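Local coordinates for protein transcriptional regulator, SorC family (Enterococcus faecalis, PDB 2O0M) that is a putative SorC-family transcriptional regulator that probably binds DNA and may bind a carbohydrate through a putative sugar-binding domain, at residues Gln227-Leu230 with Thr231-His235; Ile290-Leu294 with Lys295-Glu299. All coordinates share one frame; numbering follows the deposited sequence.

Overall arrangement
Both interactions are local contacts within the putative sugar-binding domain, and both are partly buried. Interaction 1 runs along the last turns of helix 224-234, with regular i to i+4 backbone bonds, a buried Val-229 and Ile-233 side, and a polar side carrying Thr-231 and Ser-234. Interaction 2 lies in the connection between strands 283-286 and 302-306, where the backbone bonds run i to i+3, two waters bridge backbone to side chain, and Leu-292 and Leu-297 form the buried part. Their centres lie about 12 Å apart, and they meet directly: Leu-230 CD2 of the helix packs 4.0 Å from Ile-290 CG2 of the loop.

Interaction 1: Gln227-Leu230 with Thr231-His235; sequences QEVL and TLISH
Val-229 and Ile-233 meet one turn apart near the C-terminal end of helix 224-234, their side chains slanting across each other so that Val-229 CG1 lies 4.0 Å from Ile-233 CD1. CG1 of Val-229 is turned anti to the backbone N (chi1 178°), which places it beside the carbonyl carbon and leans it along the helix toward the isoleucine. Ile-233 also runs its CG1 back over the preceding turn, 3.3 Å from Val-229 O, the same oxygen that accepts the backbone N-H of Ile-233. These two side chains are buried. Ile-233 reaches Val-174 and the partly exposed Leu-232 touches Leu-172, so the helix packs on strand 169-175, in the parallel part of the mixed sheet, as in Rossmann-like domains. Leu-230 leans instead on Leu-206.

The polar side behaves differently. Thr-231 OG1 turns back to Gln-227 O at 2.9 Å, and the backbone N of Thr-231 donates to that same oxygen, the two donors arriving from opposite faces of the carbonyl plane. One carbonyl is thus gripped twice by one residue. The carboxylate of Glu-228 leads away to a salt bridge with Arg-204. At the helix end, Ser-234 OG donates to Thr-231 O at 2.6 Å and also sits over one face of the His-235 ring, 3.5 Å above its plane and offset toward the rim.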
ATOM      1  N   GLN A 227       2.444  21.400  -3.299  1.00 19.55           N
ATOM      2  CA  GLN A 227       2.092  21.563  -1.888  1.00 20.39           C
ATOM      3  C   GLN A 227       0.654  21.162  -1.635  1.00 19.94           C
ATOM      4  O   GLN A 227       0.335  20.550  -0.613  1.00 19.57           O
ATOM      5  CB  GLN A 227       2.270  23.025  -1.451  1.00 20.48           C
ATOM      6  CG  GLN A 227       3.705  23.516  -1.374  1.00 22.37           C
ATOM      7  CD  GLN A 227       3.799  25.037  -1.213  1.00 22.88           C
ATOM      8  OE1 GLN A 227       2.782  25.749  -1.224  1.00 26.91           O
ATOM      9  NE2 GLN A 227       5.024  25.544  -1.067  1.00 24.97           N
ATOM     10  N   GLU A 228      -0.211  21.527  -2.574  1.00 19.85           N
ATOM     11  CA  GLU A 228      -1.632  21.249  -2.481  1.00 19.95           C
ATOM     12  C   GLU A 228      -1.858  19.745  -2.404  1.00 18.86           C
ATOM     13  O   GLU A 228      -2.624  19.277  -1.572  1.00 18.39           O
ATOM     14  CB  GLU A 228      -2.338  21.843  -3.690  1.00 20.15           C
ATOM     15  CG  GLU A 228      -3.840  21.713  -3.719  1.00 22.01           C
ATOM     16  CD  GLU A 228      -4.459  22.645  -4.750  1.00 23.10           C
ATOM     17  OE1 GLU A 228      -4.053  23.832  -4.803  1.00 28.33           O
ATOM     18  OE2 GLU A 228      -5.341  22.198  -5.507  1.00 28.59           O
ATOM     19  N   VAL A 229      -1.163  18.995  -3.252  1.00 18.23           N
ATOM     20  CA  VAL A 229      -1.310  17.538  -3.235  1.00 17.86           C
ATOM     21  C   VAL A 229      -0.688  16.917  -1.977  1.00 17.15           C
ATOM     22  O   VAL A 229      -1.286  16.018  -1.378  1.00 16.80           O
ATOM     23  CB  VAL A 229      -0.795  16.876  -4.531  1.00 17.58           C
ATOM     24  CG1 VAL A 229      -0.932  15.343  -4.450  1.00 17.80           C
ATOM     25  CG2 VAL A 229      -1.579  17.406  -5.727  1.00 18.02           C
ATOM     26  N   LEU A 230       0.483  17.400  -1.555  1.00 16.49           N
ATOM     27  CA  LEU A 230       1.097  16.926  -0.306  1.00 16.76           C
ATOM     28  C   LEU A 230       0.173  17.178   0.885  1.00 17.03           C
ATOM     29  O   LEU A 230       0.073  16.351   1.786  1.00 16.65           O
ATOM     30  CB  LEU A 230       2.479  17.550  -0.072  1.00 16.76           C
ATOM     31  CG  LEU A 230       3.581  17.095  -1.037  1.00 16.16           C
ATOM     32  CD1 LEU A 230       4.821  17.955  -0.835  1.00 17.48           C
ATOM     33  CD2 LEU A 230       3.911  15.601  -0.876  1.00 16.79           C
ATOM     34  N   THR A 231      -0.536  18.302   0.868  1.00 17.17           N
ATOM     35  CA  THR A 231      -1.487  18.603   1.934  1.00 17.48           C
ATOM     36  C   THR A 231      -2.680  17.645   1.892  1.00 17.49           C
ATOM     37  O   THR A 231      -3.092  17.135   2.932  1.00 17.71           O
ATOM     38  CB  THR A 231      -1.932  20.080   1.872  1.00 17.83           C
ATOM     39  OG1 THR A 231      -0.781  20.906   2.075  1.00 17.33           O
ATOM     40  CG2 THR A 231      -2.966  20.404   2.942  1.00 18.06           C
ATOM     41  N   LEU A 232      -3.209  17.382   0.698  1.00 17.48           N
ATOM     42  CA  LEU A 232      -4.293  16.409   0.531  1.00 17.71           C
ATOM     43  C   LEU A 232      -3.871  15.062   1.104  1.00 17.28           C
ATOM     44  O   LEU A 232      -4.620  14.422   1.851  1.00 17.51           O
ATOM     45  CB  LEU A 232      -4.688  16.252  -0.941  1.00 18.02           C
ATOM     46  CG  LEU A 232      -5.507  17.404  -1.541  1.00 19.25           C
ATOM     47  CD1 LEU A 232      -5.505  17.347  -3.064  1.00 20.57           C
ATOM     48  CD2 LEU A 232      -6.929  17.384  -1.006  1.00 21.49           C
ATOM     49  N   ILE A 233      -2.657  14.638   0.766  1.00 16.90           N
ATOM     50  CA  ILE A 233      -2.136  13.362   1.261  1.00 17.16           C
ATOM     51  C   ILE A 233      -2.072  13.368   2.782  1.00 17.29           C
ATOM     52  O   ILE A 233      -2.461  12.401   3.420  1.00 17.45           O
ATOM     53  CB  ILE A 233      -0.735  13.042   0.682  1.00 16.99           C
ATOM     54  CG1 ILE A 233      -0.849  12.763  -0.815  1.00 17.49           C
ATOM     55  CG2 ILE A 233      -0.098  11.851   1.418  1.00 17.09           C
ATOM     56  CD1 ILE A 233       0.464  12.921  -1.541  1.00 16.92           C
ATOM     57  N   SER A 234      -1.591  14.467   3.366  1.00 17.38           N
ATOM     58  CA  SER A 234      -1.484  14.574   4.829  1.00 17.73           C
ATOM     59  C   SER A 234      -2.832  14.449   5.550  1.00 17.80           C
ATOM     60  O   SER A 234      -2.867  14.053   6.719  1.00 19.11           O
ATOM     61  CB  SER A 234      -0.817  15.892   5.235  1.00 18.20           C
ATOM     62  OG  SER A 234      -1.721  16.971   5.094  1.00 20.49           O
ATOM     63  N   HIS A 235      -3.923  14.770   4.867  1.00 17.13           N
ATOM     64  CA  HIS A 235      -5.258  14.695   5.458  1.00 17.00           C
ATOM     65  C   HIS A 235      -6.039  13.458   5.031  1.00 15.93           C
ATOM     66  O   HIS A 235      -7.241  13.373   5.267  1.00 16.32           O
ATOM     67  CB  HIS A 235      -6.056  15.954   5.122  1.00 17.93           C
ATOM     68  CG  HIS A 235      -5.485  17.192   5.729  1.00 21.03           C
ATOM     69  ND1 HIS A 235      -5.371  17.362   7.091  1.00 23.92           N
ATOM     70  CD2 HIS A 235      -4.978  18.312   5.164  1.00 23.91           C
ATOM     71  CE1 HIS A 235      -4.827  18.543   7.338  1.00 25.00           C
ATOM     72  NE2 HIS A 235      -4.579  19.137   6.185  1.00 25.23           N
TER

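Interaction 2: Ile290-Leu294 with Lys295-Glu299; sequences IGLQL and KNLQE
Leu-292 and Leu-297 make the tight part of this contact, crossing at about a right angle with CD2 against CD2 at 3.5 Å, closer than usual for two carbons. Leu-292 gets there by swinging CG anti to its own N (chi1 172°). Both leucines also touch Phe-273, and Leu-297 touches Pro-324. A looser apolar touch joins Leu-294 CD1 to Leu-297 CD1 at 4.1 Å.

From Gln-293 to Leu-297 the chain, in the loop that leads into strand 302-306, makes two successive turns closed by i to i+3 bonds, with helical backbone angles from Lys-295 on but no regular helix: Asn-296 N donates to Gln-293 O and Leu-297 N to Leu-294 O, both at 3.0 Å and both from well above the carbonyl plane. Arg-177 and Tyr-275 tie the approach to these turns through Leu-292 O and Leu-294 N.

The outer side is less closely fitted. Gln-293 and Lys-295 run side by side in the same direction, Gln-293 OE1 lying 3.4 Å from Lys-295 CE. The side chains of Gln-293 and Asn-296 cross at a slant, their amide planes 61° apart, and their nitrogens make no bond to each other. A water links the backbone N of Gln-293 to Asn-296 ND2, accepting from both, while a second donates to Leu-294 O at 2.9 Å and to Gln-298 OE1 at 2.8 Å.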
ATOM      1  N   ILE A 290       8.658  11.683   0.738  1.00 15.59           N
ATOM      2  CA  ILE A 290       7.825  12.650   0.053  1.00 15.83           C
ATOM      3  C   ILE A 290       6.400  12.151   0.214  1.00 15.75           C
ATOM      4  O   ILE A 290       5.973  11.290  -0.536  1.00 16.10           O
ATOM      5  CB  ILE A 290       8.160  12.764  -1.437  1.00 15.76           C
ATOM      6  CG1 ILE A 290       9.666  12.965  -1.636  1.00 16.23           C
ATOM      7  CG2 ILE A 290       7.341  13.896  -2.068  1.00 16.48           C
ATOM      8  CD1 ILE A 290      10.117  12.913  -3.075  1.00 16.71           C
ATOM      9  N   GLY A 291       5.693  12.660   1.216  1.00 15.83           N
ATOM     10  CA  GLY A 291       4.328  12.203   1.508  1.00 16.22           C
ATOM     11  C   GLY A 291       4.202  11.584   2.898  1.00 16.59           C
ATOM     12  O   GLY A 291       4.806  12.049   3.858  1.00 15.88           O
ATOM     13  N   LEU A 292       3.430  10.512   2.996  1.00 17.06           N
ATOM     14  CA  LEU A 292       3.011   9.966   4.286  1.00 18.20           C
ATOM     15  C   LEU A 292       4.153   9.568   5.210  1.00 17.79           C
ATOM     16  O   LEU A 292       5.102   8.924   4.784  1.00 16.26           O
ATOM     17  CB  LEU A 292       2.132   8.729   4.050  1.00 18.35           C
ATOM     18  CG  LEU A 292       1.789   7.939   5.313  1.00 19.48           C
ATOM     19  CD1 LEU A 292       0.521   8.486   5.965  1.00 22.66           C
ATOM     20  CD2 LEU A 292       1.657   6.458   5.022  1.00 21.25           C
ATOM     21  N   GLN A 293       4.036   9.932   6.487  1.00 18.23           N
ATOM     22  CA  GLN A 293       4.908   9.395   7.533  1.00 19.42           C
ATOM     23  C   GLN A 293       4.334   8.120   8.151  1.00 18.84           C
ATOM     24  O   GLN A 293       3.153   8.065   8.475  1.00 18.25           O
ATOM     25  CB  GLN A 293       5.074  10.405   8.656  1.00 20.05           C
ATOM     26  CG  GLN A 293       5.674  11.705   8.242  1.00 22.10           C
ATOM     27  CD  GLN A 293       5.881  12.641   9.426  1.00 22.36           C
ATOM     28  OE1 GLN A 293       6.549  12.286  10.399  1.00 26.94           O
ATOM     29  NE2 GLN A 293       5.310  13.838   9.346  1.00 26.94           N
ATOM     30  N   LEU A 294       5.177   7.113   8.348  1.00 19.27           N
ATOM     31  CA  LEU A 294       4.745   5.862   8.966  1.00 19.85           C
ATOM     32  C   LEU A 294       4.027   6.123  10.293  1.00 19.99           C
ATOM     33  O   LEU A 294       2.968   5.547  10.557  1.00 19.30           O
ATOM     34  CB  LEU A 294       5.949   4.945   9.195  1.00 19.92           C
ATOM     35  CG  LEU A 294       5.708   3.503   9.648  1.00 20.39           C
ATOM     36  CD1 LEU A 294       4.935   2.737   8.605  1.00 22.43           C
ATOM     37  CD2 LEU A 294       7.037   2.827   9.915  1.00 20.41           C
ATOM     38  N   LYS A 295       4.594   7.008  11.113  1.00 20.53           N
ATOM     39  CA  LYS A 295       4.025   7.300  12.438  1.00 21.61           C
ATOM     40  C   LYS A 295       2.577   7.795  12.362  1.00 21.45           C
ATOM     41  O   LYS A 295       1.792   7.602  13.297  1.00 22.48           O
ATOM     42  CB  LYS A 295       4.883   8.320  13.210  1.00 22.27           C
ATOM     43  CG  LYS A 295       4.639   9.778  12.852  1.00 24.04           C
ATOM     44  CD  LYS A 295       5.418  10.711  13.772  1.00 24.31           C
ATOM     45  CE  LYS A 295       5.148  12.170  13.458  1.00 25.78           C
ATOM     46  NZ  LYS A 295       6.243  13.027  14.005  1.00 27.85           N
ATOM     47  N   ASN A 296       2.225   8.447  11.264  1.00 20.97           N
ATOM     48  CA  ASN A 296       0.897   9.037  11.134  1.00 20.58           C
ATOM     49  C   ASN A 296      -0.162   8.048  10.665  1.00 19.45           C
ATOM     50  O   ASN A 296      -1.349   8.360  10.703  1.00 18.67           O
ATOM     51  CB  ASN A 296       0.937  10.249  10.212  1.00 21.45           C
ATOM     52  CG  ASN A 296       1.699  11.429  10.819  1.00 23.09           C
ATOM     53  OD1 ASN A 296       1.790  11.581  12.042  1.00 26.65           O
ATOM     54  ND2 ASN A 296       2.245  12.268   9.958  1.00 24.55           N
ATOM     55  N   LEU A 297       0.252   6.858  10.232  1.00 18.39           N
ATOM     56  CA  LEU A 297      -0.732   5.825   9.880  1.00 18.67           C
ATOM     57  C   LEU A 297      -1.642   5.500  11.048  1.00 17.82           C
ATOM     58  O   LEU A 297      -2.815   5.212  10.841  1.00 16.74           O
ATOM     59  CB  LEU A 297      -0.058   4.527   9.441  1.00 19.13           C
ATOM     60  CG  LEU A 297       0.474   4.407   8.031  1.00 22.31           C
ATOM     61  CD1 LEU A 297       0.946   2.976   7.843  1.00 22.99           C
ATOM     62  CD2 LEU A 297      -0.604   4.753   7.007  1.00 23.10           C
ATOM     63  N   GLN A 298      -1.085   5.552  12.261  1.00 18.01           N
ATOM     64  CA  GLN A 298      -1.798   5.201  13.507  1.00 18.73           C
ATOM     65  C   GLN A 298      -3.091   5.995  13.684  1.00 18.16           C
ATOM     66  O   GLN A 298      -4.071   5.485  14.231  1.00 17.54           O
ATOM     67  CB  GLN A 298      -0.889   5.439  14.725  1.00 19.78           C
ATOM     68  CG  GLN A 298       0.501   4.772  14.644  1.00 23.21           C
ATOM     69  CD  GLN A 298       0.450   3.248  14.744  1.00 28.08           C
ATOM     70  OE1 GLN A 298       1.142   2.536  14.000  1.00 33.24           O
ATOM     71  NE2 GLN A 298      -0.362   2.741  15.676  1.00 30.80           N
ATOM     72  N   GLU A 299      -3.110   7.233  13.194  1.00 17.32           N
ATOM     73  CA  GLU A 299      -4.277   8.095  13.354  1.00 17.74           C
ATOM     74  C   GLU A 299      -5.277   8.022  12.196  1.00 16.68           C
ATOM     75  O   GLU A 299      -6.327   8.652  12.265  1.00 17.22           O
ATOM     76  CB  GLU A 299      -3.832   9.547  13.583  1.00 19.38           C
ATOM     77  CG  GLU A 299      -3.783   9.977  15.064  1.00 23.56           C
ATOM     78  CD  GLU A 299      -3.013   9.027  15.967  1.00 29.13           C
ATOM     79  OE1 GLU A 299      -1.768   8.946  15.841  1.00 32.91           O
ATOM     80  OE2 GLU A 299      -3.657   8.379  16.826  1.00 34.62           O
TER
HETATM   81  O   HOH W   1       1.746  11.634   7.229  1.00 31.89           O
HETATM   82  O   HOH W   2       2.463   2.912  11.560  1.00 39.54           O